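Local coordinates for protein 11S globulin subunit beta (Cucurbita maxima, PDB 2E9Q) that serves as a seed storage globulin, a nutrient reservoir laid down as a precursor that is cleaved into disulfide-linked acidic and basic chains and assembles into hexamers, at residues R96-P101 / A141-W146; R175-A180 / G207-G212; G303-T308 / V328-A333; N353-V358 / D368-E373. All blocks are in the same frame, centred on the assembly; numbering follows the deposited sequence.

Interaction 1: residues R96-P101 / A141-W146; sequences RGIAIP and AGVSHW
G97 and W146 face each other as an antiparallel hydrogen-bonded pair, where strand 93-98 runs against strand 145-149. G97 N donates to W146 O at 3.2 Å, and W146 N returns a bond to G97 O. Next to this pair a water bridges the two backbones, donating to S144 O and, weakly, to G97 O. The indole of W146 folds back over G97, its CG held between its own backbone N and carbonyl carbon (chi1 55°). One ring face therefore lies on the G97 backbone, with G97 N 3.5 Å above the ring plane and over its centre; a CB on G97 would collide with W146 NE1. That ring nitrogen bonds to Q126. The pair joins two strands of the curled antiparallel sheet of the N-terminal cupin domain, a beta-barrel fold. A leucine in place of W146 would probably leave the G97 backbone without its flat cover and Q126 without its N-H donor. On the H145 side of the sheet a second water accepts from R96 NE at 2.9 Å and also meets H145 ND1, while R96 NH2 reaches V138 O. Farther along, V143 CG1 presses on I98 CG1 at 3.3 Å, a tight contact between side chains that cross at about a right angle. The other branch, V143 CG2, rests on P101 CD at 3.9 Å, and P101 packs on N408 of a second subunit.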
loop_
_atom_site.group_PDB
_atom_site.type_symbol
_atom_site.label_atom_id
_atom_site.label_comp_id
_atom_site.label_asym_id
_atom_site.label_seq_id
_atom_site.Cartn_x
_atom_site.Cartn_y
_atom_site.Cartn_z
ATOM N N ARG A 96 -13.074 2.271 -29.635
ATOM C CA ARG A 96 -11.878 2.596 -28.878
ATOM C C ARG A 96 -10.750 1.642 -29.247
ATOM O O ARG A 96 -10.982 0.543 -29.767
ATOM C CB ARG A 96 -12.167 2.468 -27.382
ATOM C CG ARG A 96 -12.489 1.037 -26.954
ATOM C CD ARG A 96 -13.018 0.901 -25.520
ATOM N NE ARG A 96 -12.097 1.431 -24.522
ATOM C CZ ARG A 96 -11.808 0.836 -23.366
ATOM N NH1 ARG A 96 -12.354 -0.324 -23.046
ATOM N NH2 ARG A 96 -10.989 1.427 -22.507
ATOM N N GLY A 97 -9.529 2.070 -28.962
ATOM C CA GLY A 97 -8.368 1.250 -29.215
ATOM C C GLY A 97 -7.522 1.313 -27.956
ATOM O O GLY A 97 -7.086 2.395 -27.553
ATOM N N ILE A 98 -7.302 0.173 -27.316
ATOM C CA ILE A 98 -6.504 0.151 -26.105
ATOM C C ILE A 98 -5.513 -1.003 -26.117
ATOM O O ILE A 98 -5.865 -2.157 -25.872
ATOM C CB ILE A 98 -7.403 0.086 -24.845
ATOM C CG1 ILE A 98 -6.534 -0.016 -23.595
ATOM C CG2 ILE A 98 -8.384 -1.064 -24.949
ATOM C CD1 ILE A 98 -7.307 0.135 -22.291
ATOM N N ALA A 99 -4.260 -0.654 -26.386
ATOM C CA ALA A 99 -3.148 -1.593 -26.486
ATOM C C ALA A 99 -2.921 -2.629 -25.380
ATOM O O ALA A 99 -2.958 -3.831 -25.646
ATOM C CB ALA A 99 -1.853 -0.811 -26.712
ATOM N N ILE A 100 -2.684 -2.161 -24.156
ATOM C CA ILE A 100 -2.382 -3.015 -23.002
ATOM C C ILE A 100 -1.148 -3.890 -23.292
ATOM O O ILE A 100 -1.222 -4.903 -23.993
ATOM C CB ILE A 100 -3.610 -3.884 -22.523
ATOM C CG1 ILE A 100 -3.123 -5.194 -21.898
ATOM C CG2 ILE A 100 -4.595 -4.116 -23.642
ATOM C CD1 ILE A 100 -2.275 -5.017 -20.666
ATOM N N PRO A 101 0.010 -3.489 -22.732
ATOM C CA PRO A 101 1.340 -4.101 -22.831
ATOM C C PRO A 101 1.433 -5.617 -22.758
ATOM O O PRO A 101 0.693 -6.277 -22.022
ATOM C CB PRO A 101 2.119 -3.420 -21.709
ATOM C CG PRO A 101 1.050 -3.028 -20.728
ATOM C CD PRO A 101 -0.003 -2.493 -21.647
ATOM N N ALA A 141 -3.592 1.957 -15.706
ATOM C CA ALA A 141 -2.563 2.980 -15.698
ATOM C C ALA A 141 -1.420 2.627 -16.660
ATOM O O ALA A 141 -1.026 1.470 -16.766
ATOM C CB ALA A 141 -2.020 3.148 -14.285
ATOM N N GLY A 142 -0.891 3.640 -17.345
ATOM C CA GLY A 142 0.201 3.434 -18.280
ATOM C C GLY A 142 -0.218 2.930 -19.654
ATOM O O GLY A 142 0.609 2.758 -20.547
ATOM N N VAL A 143 -1.508 2.699 -19.831
ATOM C CA VAL A 143 -2.014 2.203 -21.097
ATOM C C VAL A 143 -2.611 3.328 -21.934
ATOM O O VAL A 143 -3.462 4.081 -21.453
ATOM C CB VAL A 143 -3.095 1.131 -20.857
ATOM C CG1 VAL A 143 -3.652 0.652 -22.173
ATOM C CG2 VAL A 143 -2.505 -0.021 -20.055
ATOM N N SER A 144 -2.173 3.439 -23.187
ATOM C CA SER A 144 -2.687 4.484 -24.067
ATOM C C SER A 144 -3.983 4.026 -24.708
ATOM O O SER A 144 -4.171 2.844 -24.988
ATOM C CB SER A 144 -1.676 4.838 -25.157
ATOM O OG SER A 144 -1.531 3.768 -26.072
ATOM N N HIS A 145 -4.880 4.973 -24.930
ATOM C CA HIS A 145 -6.161 4.672 -25.523
ATOM C C HIS A 145 -6.648 5.875 -26.289
ATOM O O HIS A 145 -6.201 6.995 -26.048
ATOM C CB HIS A 145 -7.172 4.304 -24.440
ATOM C CG HIS A 145 -7.524 5.436 -23.526
ATOM N ND1 HIS A 145 -8.819 5.884 -23.366
ATOM C CD2 HIS A 145 -6.756 6.208 -22.718
ATOM C CE1 HIS A 145 -8.832 6.884 -22.501
ATOM N NE2 HIS A 145 -7.594 7.100 -22.092
ATOM N N TRP A 146 -7.554 5.631 -27.227
ATOM C CA TRP A 146 -8.135 6.688 -28.041
ATOM C C TRP A 146 -9.594 6.326 -28.267
ATOM O O TRP A 146 -9.954 5.146 -28.296
ATOM C CB TRP A 146 -7.404 6.816 -29.382
ATOM C CG TRP A 146 -7.337 5.539 -30.172
ATOM C CD1 TRP A 146 -6.304 4.646 -30.199
ATOM C CD2 TRP A 146 -8.348 5.008 -31.049
ATOM N NE1 TRP A 146 -6.602 3.599 -31.036
ATOM C CE2 TRP A 146 -7.848 3.793 -31.572
ATOM C CE3 TRP A 146 -9.621 5.443 -31.443
ATOM C CZ2 TRP A 146 -8.581 3.001 -32.474
ATOM C CZ3 TRP A 146 -10.357 4.649 -32.346
ATOM C CH2 TRP A 146 -9.826 3.442 -32.848
HETATM O O HOH W 1 -11.349 4.052 -23.649
HETATM O O HOH W 2 -4.185 2.298 -28.203
#

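Interaction 2: residues R175-A180 / G207-G212; sequences RKFYLA and GNIFSG
I209 docks the type I turn N208-S211 against strand 176-178 at the border of the N-terminal cupin barrel, ahead of helix 215-222. Its backbone N gives Y178 O a nearly straight bond of 2.9 Å. From there the side chain forks at CB, which lies 3.9 Å from the same Y178 O. The CG2 branch turns to F177, touching F177 CB at 3.8 Å and reaching the edge of that ring. The other branch starts at CG1, held between the backbone N and the carbonyl carbon (chi1 62°); it passes Y178 O and lies over the centre of one face of the F210 ring. At the tip, I209 CD1 meets L179 CD2 at 3.3 Å, a tight apolar contact between side chains lying side by side. N208 fixes the turn itself: its OD1 accepts from S211 N at 3.0 Å, an Asx motif, and its ND2 bonds to G181 O. N208 O takes two bonds, from S211 N and from S211 OG. The F210 ring turns its edge to L179 O, just past the strand, placing F210 CE1 3.2 Å from it; L179 O accepts a hydrogen bond from Y429 OH of a second subunit.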
loop_
_atom_site.group_PDB
_atom_site.type_symbol
_atom_site.label_atom_id
_atom_site.label_comp_id
_atom_site.label_asym_id
_atom_site.label_seq_id
_atom_site.Cartn_x
_atom_site.Cartn_y
_atom_site.Cartn_z
ATOM N N ARG A 175 -1.424 12.890 -14.457
ATOM C CA ARG A 175 -0.599 13.260 -15.598
ATOM C C ARG A 175 -1.049 12.449 -16.818
ATOM O O ARG A 175 -1.184 11.230 -16.742
ATOM C CB ARG A 175 0.875 12.956 -15.305
ATOM C CG ARG A 175 1.441 13.620 -14.054
ATOM C CD ARG A 175 2.921 13.304 -13.884
ATOM N NE ARG A 175 3.562 14.092 -12.830
ATOM C CZ ARG A 175 3.255 14.018 -11.538
ATOM N NH1 ARG A 175 2.308 13.188 -11.120
ATOM N NH2 ARG A 175 3.903 14.776 -10.659
ATOM N N LYS A 176 -1.295 13.110 -17.941
ATOM C CA LYS A 176 -1.662 12.364 -19.130
ATOM C C LYS A 176 -0.666 12.654 -20.248
ATOM O O LYS A 176 -0.464 13.801 -20.640
ATOM C CB LYS A 176 -3.097 12.666 -19.578
ATOM C CG LYS A 176 -3.541 11.704 -20.678
ATOM C CD LYS A 176 -5.022 11.711 -20.974
ATOM C CE LYS A 176 -5.286 10.892 -22.243
ATOM N NZ LYS A 176 -6.709 10.856 -22.626
ATOM N N PHE A 177 -0.023 11.594 -20.730
ATOM C CA PHE A 177 0.979 11.666 -21.796
ATOM C C PHE A 177 0.338 11.392 -23.159
ATOM O O PHE A 177 -0.035 10.252 -23.462
ATOM C CB PHE A 177 2.096 10.630 -21.558
ATOM C CG PHE A 177 2.783 10.758 -20.223
ATOM C CD1 PHE A 177 2.112 10.444 -19.044
ATOM C CD2 PHE A 177 4.094 11.209 -20.142
ATOM C CE1 PHE A 177 2.740 10.583 -17.798
ATOM C CE2 PHE A 177 4.731 11.351 -18.894
ATOM C CZ PHE A 177 4.047 11.037 -17.728
ATOM N N TYR A 178 0.231 12.430 -23.979
ATOM C CA TYR A 178 -0.362 12.311 -25.304
ATOM C C TYR A 178 0.667 11.943 -26.362
ATOM O O TYR A 178 1.781 12.473 -26.369
ATOM C CB TYR A 178 -1.062 13.624 -25.702
ATOM C CG TYR A 178 -2.434 13.779 -25.100
ATOM C CD1 TYR A 178 -2.623 14.387 -23.854
ATOM C CD2 TYR A 178 -3.547 13.266 -25.755
ATOM C CE1 TYR A 178 -3.902 14.472 -23.281
ATOM C CE2 TYR A 178 -4.817 13.342 -25.197
ATOM C CZ TYR A 178 -4.992 13.942 -23.967
ATOM O OH TYR A 178 -6.270 13.985 -23.455
ATOM N N LEU A 179 0.290 11.032 -27.255
ATOM C CA LEU A 179 1.191 10.607 -28.324
ATOM C C LEU A 179 1.144 11.548 -29.530
ATOM O O LEU A 179 2.088 11.598 -30.314
ATOM C CB LEU A 179 0.855 9.189 -28.787
ATOM C CG LEU A 179 0.840 8.046 -27.760
ATOM C CD1 LEU A 179 0.972 6.727 -28.505
ATOM C CD2 LEU A 179 1.977 8.189 -26.780
ATOM N N ALA A 180 0.049 12.290 -29.678
ATOM C CA ALA A 180 -0.082 13.217 -30.805
ATOM C C ALA A 180 -0.796 14.508 -30.439
ATOM O O ALA A 180 -1.407 14.614 -29.377
ATOM C CB ALA A 180 -0.818 12.546 -31.948
ATOM N N GLY A 207 3.112 20.151 -24.945
ATOM C CA GLY A 207 2.860 19.396 -26.155
ATOM C C GLY A 207 2.729 17.904 -25.922
ATOM O O GLY A 207 2.459 17.464 -24.814
ATOM N N ASN A 208 2.909 17.125 -26.981
ATOM C CA ASN A 208 2.816 15.673 -26.890
ATOM C C ASN A 208 4.201 15.151 -26.504
ATOM O O ASN A 208 5.166 15.910 -26.513
ATOM C CB ASN A 208 2.357 15.094 -28.235
ATOM C CG ASN A 208 3.306 15.429 -29.370
ATOM O OD1 ASN A 208 4.523 15.254 -29.254
ATOM N ND2 ASN A 208 2.753 15.905 -30.479
ATOM N N ILE A 209 4.314 13.866 -26.182
ATOM C CA ILE A 209 5.609 13.312 -25.760
ATOM C C ILE A 209 6.767 13.430 -26.740
ATOM O O ILE A 209 7.925 13.391 -26.332
ATOM C CB ILE A 209 5.495 11.827 -25.387
ATOM C CG1 ILE A 209 5.051 11.020 -26.617
ATOM C CG2 ILE A 209 4.550 11.673 -24.205
ATOM C CD1 ILE A 209 4.951 9.538 -26.381
ATOM N N PHE A 210 6.476 13.568 -28.028
ATOM C CA PHE A 210 7.555 13.669 -29.004
ATOM C C PHE A 210 8.133 15.070 -29.120
ATOM O O PHE A 210 9.303 15.224 -29.445
ATOM C CB PHE A 210 7.081 13.184 -30.381
ATOM C CG PHE A 210 6.653 11.754 -30.388
ATOM C CD1 PHE A 210 5.329 11.411 -30.610
ATOM C CD2 PHE A 210 7.566 10.743 -30.087
ATOM C CE1 PHE A 210 4.911 10.082 -30.526
ATOM C CE2 PHE A 210 7.157 9.410 -30.000
ATOM C CZ PHE A 210 5.826 9.084 -30.218
ATOM N N SER A 211 7.327 16.093 -28.838
ATOM C CA SER A 211 7.818 17.463 -28.957
ATOM C C SER A 211 8.934 17.797 -27.987
ATOM O O SER A 211 9.571 18.839 -28.113
ATOM C CB SER A 211 6.675 18.485 -28.828
ATOM O OG SER A 211 6.040 18.442 -27.569
ATOM N N GLY A 212 9.194 16.908 -27.036
ATOM C CA GLY A 212 10.267 17.152 -26.088
ATOM C C GLY A 212 11.610 16.558 -26.497
ATOM O O GLY A 212 12.620 16.814 -25.847
HETATM O O HOH W 3 1.500 15.059 -23.240
#

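Interaction 3: residues G303-T308 / V328-A333; sequences GGRIST and VLYSNA
R305 and V328 form an antiparallel hydrogen-bonded pair, bonded both ways with R305 N to V328 O at 2.7 Å, while the neighbouring G304 and L329 make a non-hydrogen-bonded pair. These are adjacent inner strands of an antiparallel sheet in the C-terminal cupin domain, bordered by strand 298-300, and G303 with G304 opposite N300 makes a classic beta bulge. Just past strand 323-329 the chain enters a type II turn from Y330 to A333, and Y330 N donates to G303 O at 2.8 Å, tying the turn to the bulge. The ring of Y330 then covers the glycine backbone: G304 CA sits 4.0 Å from the ring centroid and only 6° off its normal, a CH-pi contact over the face. A side chain on G304 would run into V328 O. On the other face of the sheet from L329, R305 and V328 lie side by side. R305 starts with CG between its backbone N and carbonyl carbon (chi1 49°), then runs extended to NE, so that R305 CG passes V328 CB at 3.9 Å and V328 CG1 rests over one face of the guanidinium, offset toward its rim. L329 packs on W396 near K387, a residue assigned to magnesium binding. At the far end of the arginine the guanidinium is turned 63° from the tyrosine ring, and R305 NH2 makes a weak hydrogen bond of 3.0 Å to Y330 OH.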
loop_
_atom_site.group_PDB
_atom_site.type_symbol
_atom_site.label_atom_id
_atom_site.label_comp_id
_atom_site.label_asym_id
_atom_site.label_seq_id
_atom_site.Cartn_x
_atom_site.Cartn_y
_atom_site.Cartn_z
ATOM N N GLY A 303 -39.455 1.380 -6.897
ATOM C CA GLY A 303 -38.477 2.351 -6.427
ATOM C C GLY A 303 -37.364 2.729 -7.391
ATOM O O GLY A 303 -37.074 3.915 -7.588
ATOM N N GLY A 304 -36.733 1.723 -7.987
ATOM C CA GLY A 304 -35.649 1.976 -8.916
ATOM C C GLY A 304 -34.662 0.829 -8.886
ATOM O O GLY A 304 -34.996 -0.264 -8.431
ATOM N N ARG A 305 -33.435 1.070 -9.333
ATOM C CA ARG A 305 -32.455 -0.008 -9.365
ATOM C C ARG A 305 -31.002 0.443 -9.344
ATOM O O ARG A 305 -30.688 1.597 -9.639
ATOM C CB ARG A 305 -32.692 -0.828 -10.629
ATOM C CG ARG A 305 -32.803 0.063 -11.853
ATOM C CD ARG A 305 -33.022 -0.715 -13.129
ATOM N NE ARG A 305 -33.277 0.180 -14.253
ATOM C CZ ARG A 305 -34.370 0.929 -14.392
ATOM N NH1 ARG A 305 -34.500 1.711 -15.453
ATOM N NH2 ARG A 305 -35.337 0.895 -13.478
ATOM N N ILE A 306 -30.120 -0.498 -9.021
ATOM C CA ILE A 306 -28.681 -0.249 -8.988
ATOM C C ILE A 306 -27.957 -1.434 -9.622
ATOM O O ILE A 306 -28.163 -2.580 -9.223
ATOM C CB ILE A 306 -28.176 -0.077 -7.542
ATOM C CG1 ILE A 306 -28.870 1.126 -6.894
ATOM C CG2 ILE A 306 -26.660 0.039 -7.531
ATOM C CD1 ILE A 306 -28.519 1.329 -5.428
ATOM N N SER A 307 -27.112 -1.150 -10.609
ATOM C CA SER A 307 -26.359 -2.185 -11.307
ATOM C C SER A 307 -24.890 -2.079 -10.947
ATOM O O SER A 307 -24.293 -0.999 -11.046
ATOM C CB SER A 307 -26.538 -2.025 -12.810
ATOM O OG SER A 307 -27.908 -2.089 -13.122
ATOM N N THR A 308 -24.305 -3.206 -10.553
ATOM C CA THR A 308 -22.914 -3.235 -10.126
ATOM C C THR A 308 -21.912 -3.834 -11.101
ATOM O O THR A 308 -22.199 -4.791 -11.829
ATOM C CB THR A 308 -22.768 -4.012 -8.810
ATOM O OG1 THR A 308 -23.715 -3.521 -7.852
ATOM C CG2 THR A 308 -21.353 -3.869 -8.258
ATOM N N VAL A 328 -30.581 4.121 -10.387
ATOM C CA VAL A 328 -31.733 4.742 -11.008
ATOM C C VAL A 328 -32.835 4.801 -9.971
ATOM O O VAL A 328 -33.269 3.772 -9.459
ATOM C CB VAL A 328 -32.223 3.935 -12.235
ATOM C CG1 VAL A 328 -33.572 4.471 -12.705
ATOM C CG2 VAL A 328 -31.214 4.028 -13.356
ATOM N N LEU A 329 -33.258 6.010 -9.635
ATOM C CA LEU A 329 -34.328 6.183 -8.668
ATOM C C LEU A 329 -35.541 6.774 -9.360
ATOM O O LEU A 329 -35.416 7.711 -10.149
ATOM C CB LEU A 329 -33.900 7.118 -7.528
ATOM C CG LEU A 329 -33.205 6.510 -6.311
ATOM C CD1 LEU A 329 -32.928 7.604 -5.260
ATOM C CD2 LEU A 329 -34.093 5.420 -5.721
ATOM N N TYR A 330 -36.709 6.209 -9.066
ATOM C CA TYR A 330 -37.970 6.691 -9.624
ATOM C C TYR A 330 -38.362 7.916 -8.812
ATOM O O TYR A 330 -37.877 8.105 -7.691
ATOM C CB TYR A 330 -39.069 5.626 -9.483
ATOM C CG TYR A 330 -38.869 4.400 -10.341
ATOM C CD1 TYR A 330 -39.458 3.185 -10.000
ATOM C CD2 TYR A 330 -38.079 4.452 -11.493
ATOM C CE1 TYR A 330 -39.260 2.046 -10.783
ATOM C CE2 TYR A 330 -37.875 3.327 -12.279
ATOM C CZ TYR A 330 -38.467 2.128 -11.921
ATOM O OH TYR A 330 -38.261 1.017 -12.705
ATOM N N SER A 331 -39.249 8.733 -9.370
ATOM C CA SER A 331 -39.706 9.942 -8.699
ATOM C C SER A 331 -39.996 9.712 -7.222
ATOM O O SER A 331 -40.720 8.779 -6.853
ATOM C CB SER A 331 -40.963 10.484 -9.383
ATOM O OG SER A 331 -40.730 10.701 -10.762
ATOM N N ASN A 332 -39.405 10.560 -6.384
ATOM C CA ASN A 332 -39.607 10.497 -4.943
ATOM C C ASN A 332 -39.077 9.233 -4.275
ATOM O O ASN A 332 -39.306 9.005 -3.079
ATOM C CB ASN A 332 -41.097 10.680 -4.664
ATOM C CG ASN A 332 -41.676 11.833 -5.462
ATOM O OD1 ASN A 332 -42.740 11.719 -6.073
ATOM N ND2 ASN A 332 -40.964 12.953 -5.470
ATOM N N ALA A 333 -38.363 8.413 -5.046
ATOM C CA ALA A 333 -37.782 7.184 -4.508
ATOM C C ALA A 333 -36.589 7.561 -3.620
ATOM O O ALA A 333 -35.946 8.587 -3.840
ATOM C CB ALA A 333 -37.337 6.270 -5.643
#

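Interaction 4: residues N353-V358 / D368-E373; sequences NARVQV and DGEVRE
The guanidinium of R355 meets D368 OD1 near its edge, while one of its faces carries Q357 CD, offset toward the rim. In the conformer described, one of two deposited, R355 NH2 makes the salt bridge at 3.1 Å, using the syn lone pair of D368 OD1, with the two flat groups 26° apart; the bond from R355 NE is long and weak. The same oxygen takes Q357 NE2 at 2.7 Å in a nearly straight bond, in the plane of the amide but from well above the plane of the carboxylate. With CG anti to the backbone N (chi1 -176°), R355 stretches out and crosses D368 obliquely, so that this oxygen receives two donors, R355 NH2 and Q357 NE2. At the other end, the guanidinium of R372 has N353 CB at its edge, in plane. E370 bends at chi2 to bring its carboxylate over the neighbouring strand, beside A354: E370 OE2 accepts from N353 ND2 at 2.7 Å, with amide and carboxylate 66° apart, and holds a weak salt bridge to R372 NH1. An alanine at E370 would probably leave N353 ND2 without this acceptor and remove the weak bridge to R372, though N353 OD1 keeps S390 OG. Q357 OE1 bonds to A214 N of a third subunit, and R355 packs on F217 there. Behind this polar row, V356 CG2 and V371 CG2 touch at 3.8 Å. The two strands form an antiparallel beta hairpin of the C-terminal cupin domain, with polar side chains on one face and small apolar ones on the other, V356 lying near K387, which is assigned to magnesium binding.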
loop_
_atom_site.group_PDB
_atom_site.type_symbol
_atom_site.label_atom_id
_atom_site.label_comp_id
_atom_site.label_asym_id
_atom_site.label_seq_id
_atom_site.Cartn_x
_atom_site.Cartn_y
_atom_site.Cartn_z
ATOM N N ASN A 353 -32.414 15.063 -10.172
ATOM C CA ASN A 353 -31.819 15.697 -9.011
ATOM C C ASN A 353 -32.357 14.979 -7.799
ATOM O O ASN A 353 -33.327 14.238 -7.898
ATOM C CB ASN A 353 -32.167 17.191 -8.951
ATOM C CG ASN A 353 -33.636 17.445 -8.654
ATOM O OD1 ASN A 353 -34.470 17.473 -9.559
ATOM N ND2 ASN A 353 -33.957 17.615 -7.372
ATOM N N ALA A 354 -31.721 15.183 -6.656
ATOM C CA ALA A 354 -32.154 14.523 -5.442
ATOM C C ALA A 354 -31.646 15.264 -4.221
ATOM O O ALA A 354 -30.689 16.037 -4.299
ATOM C CB ALA A 354 -31.625 13.104 -5.425
ATOM N N ARG A 355 -32.294 15.027 -3.092
ATOM C CA ARG A 355 -31.859 15.647 -1.860
ATOM C C ARG A 355 -30.991 14.577 -1.238
ATOM O O ARG A 355 -31.389 13.413 -1.166
ATOM C CB ARG A 355 -33.018 15.970 -0.912
ATOM C CG ARG A 355 -32.524 16.719 0.332
ATOM C CD ARG A 355 -33.580 16.910 1.414
ATOM N NE ARG A 355 -33.037 17.676 2.536
ATOM C CZ ARG A 355 -33.659 17.864 3.698
ATOM N NH1 ARG A 355 -34.860 17.343 3.911
ATOM N NH2 ARG A 355 -33.076 18.580 4.650
ATOM N N VAL A 356 -29.804 14.969 -0.800
ATOM C CA VAL A 356 -28.869 14.037 -0.192
ATOM C C VAL A 356 -28.332 14.542 1.138
ATOM O O VAL A 356 -27.984 15.715 1.266
ATOM C CB VAL A 356 -27.667 13.791 -1.115
ATOM C CG1 VAL A 356 -26.720 12.787 -0.474
ATOM C CG2 VAL A 356 -28.145 13.290 -2.470
ATOM N N GLN A 357 -28.263 13.646 2.117
ATOM C CA GLN A 357 -27.727 13.972 3.425
ATOM C C GLN A 357 -26.636 12.973 3.773
ATOM O O GLN A 357 -26.784 11.765 3.549
ATOM C CB GLN A 357 -28.811 13.939 4.504
ATOM C CG GLN A 357 -29.883 15.016 4.363
ATOM C CD GLN A 357 -30.606 15.301 5.671
ATOM O OE1 GLN A 357 -30.975 14.387 6.405
ATOM N NE2 GLN A 357 -30.812 16.579 5.963
ATOM N N VAL A 358 -25.536 13.488 4.313
ATOM C CA VAL A 358 -24.396 12.674 4.696
ATOM C C VAL A 358 -24.033 13.017 6.132
ATOM O O VAL A 358 -24.000 14.188 6.503
ATOM C CB VAL A 358 -23.186 12.966 3.785
ATOM C CG1 VAL A 358 -22.028 12.052 4.150
ATOM C CG2 VAL A 358 -23.582 12.803 2.310
ATOM N N ASP A 368 -25.940 18.469 3.204
ATOM C CA ASP A 368 -27.389 18.462 3.301
ATOM C C ASP A 368 -27.882 19.408 2.222
ATOM O O ASP A 368 -27.958 20.621 2.426
ATOM C CB ASP A 368 -27.831 18.943 4.687
ATOM C CG ASP A 368 -29.338 18.962 4.848
ATOM O OD1 ASP A 368 -30.040 18.298 4.057
ATOM O OD2 ASP A 368 -29.828 19.636 5.782
ATOM N N GLY A 369 -28.192 18.849 1.059
ATOM C CA GLY A 369 -28.662 19.665 -0.037
ATOM C C GLY A 369 -28.997 18.866 -1.275
ATOM O O GLY A 369 -29.260 17.669 -1.209
ATOM N N GLU A 370 -28.971 19.542 -2.415
ATOM C CA GLU A 370 -29.291 18.925 -3.686
ATOM C C GLU A 370 -28.073 18.572 -4.517
ATOM O O GLU A 370 -27.018 19.184 -4.391
ATOM C CB GLU A 370 -30.158 19.868 -4.520
ATOM C CG GLU A 370 -31.551 20.112 -3.985
ATOM C CD GLU A 370 -32.402 18.861 -4.011
ATOM O OE1 GLU A 370 -32.601 18.259 -2.932
ATOM O OE2 GLU A 370 -32.862 18.474 -5.115
ATOM N N VAL A 371 -28.253 17.573 -5.372
ATOM C CA VAL A 371 -27.240 17.138 -6.313
ATOM C C VAL A 371 -28.029 17.106 -7.611
ATOM O O VAL A 371 -29.078 16.464 -7.686
ATOM C CB VAL A 371 -26.709 15.723 -6.015
ATOM C CG1 VAL A 371 -25.656 15.361 -7.032
ATOM C CG2 VAL A 371 -26.113 15.662 -4.628
ATOM N N ARG A 372 -27.545 17.810 -8.624
ATOM C CA ARG A 372 -28.251 17.856 -9.889
ATOM C C ARG A 372 -27.415 17.268 -11.015
ATOM O O ARG A 372 -26.187 17.180 -10.913
ATOM C CB ARG A 372 -28.619 19.302 -10.231
ATOM C CG ARG A 372 -29.187 20.084 -9.066
ATOM C CD ARG A 372 -29.697 21.449 -9.501
ATOM N NE ARG A 372 -30.044 22.290 -8.358
ATOM C CZ ARG A 372 -30.858 21.926 -7.368
ATOM N NH1 ARG A 372 -31.428 20.723 -7.359
ATOM N NH2 ARG A 372 -31.103 22.774 -6.376
ATOM N N GLU A 373 -28.099 16.870 -12.086
ATOM C CA GLU A 373 -27.453 16.299 -13.260
ATOM C C GLU A 373 -26.194 17.082 -13.553
ATOM O O GLU A 373 -26.214 18.307 -13.540
ATOM C CB GLU A 373 -28.390 16.368 -14.476
ATOM C CG GLU A 373 -27.795 15.810 -15.778
ATOM C CD GLU A 373 -26.875 16.794 -16.504
ATOM O OE1 GLU A 373 -25.944 16.333 -17.202
ATOM O OE2 GLU A 373 -27.084 18.024 -16.396
#

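The four contacts divide between the two cupin domains of one subunit: interactions 1 and 2 in the N-terminal one, interactions 3 and 4 in the C-terminal one, on opposite sides of the chain's centre. Within each pair the centres lie about 15 Å apart. Interactions 1 and 2 touch through H145 and K176, reach the same sheet and both meet the second subunit; interactions 3 and 4 do not touch, their nearest atoms being about 6 Å apart. Across the domains, centres are 33 to 42 Å apart. The side chain of K387, assigned to magnesium binding, is about 5 Å from that of L329 and about 4 Å from that of V356, and interaction 4 also borders the third subunit.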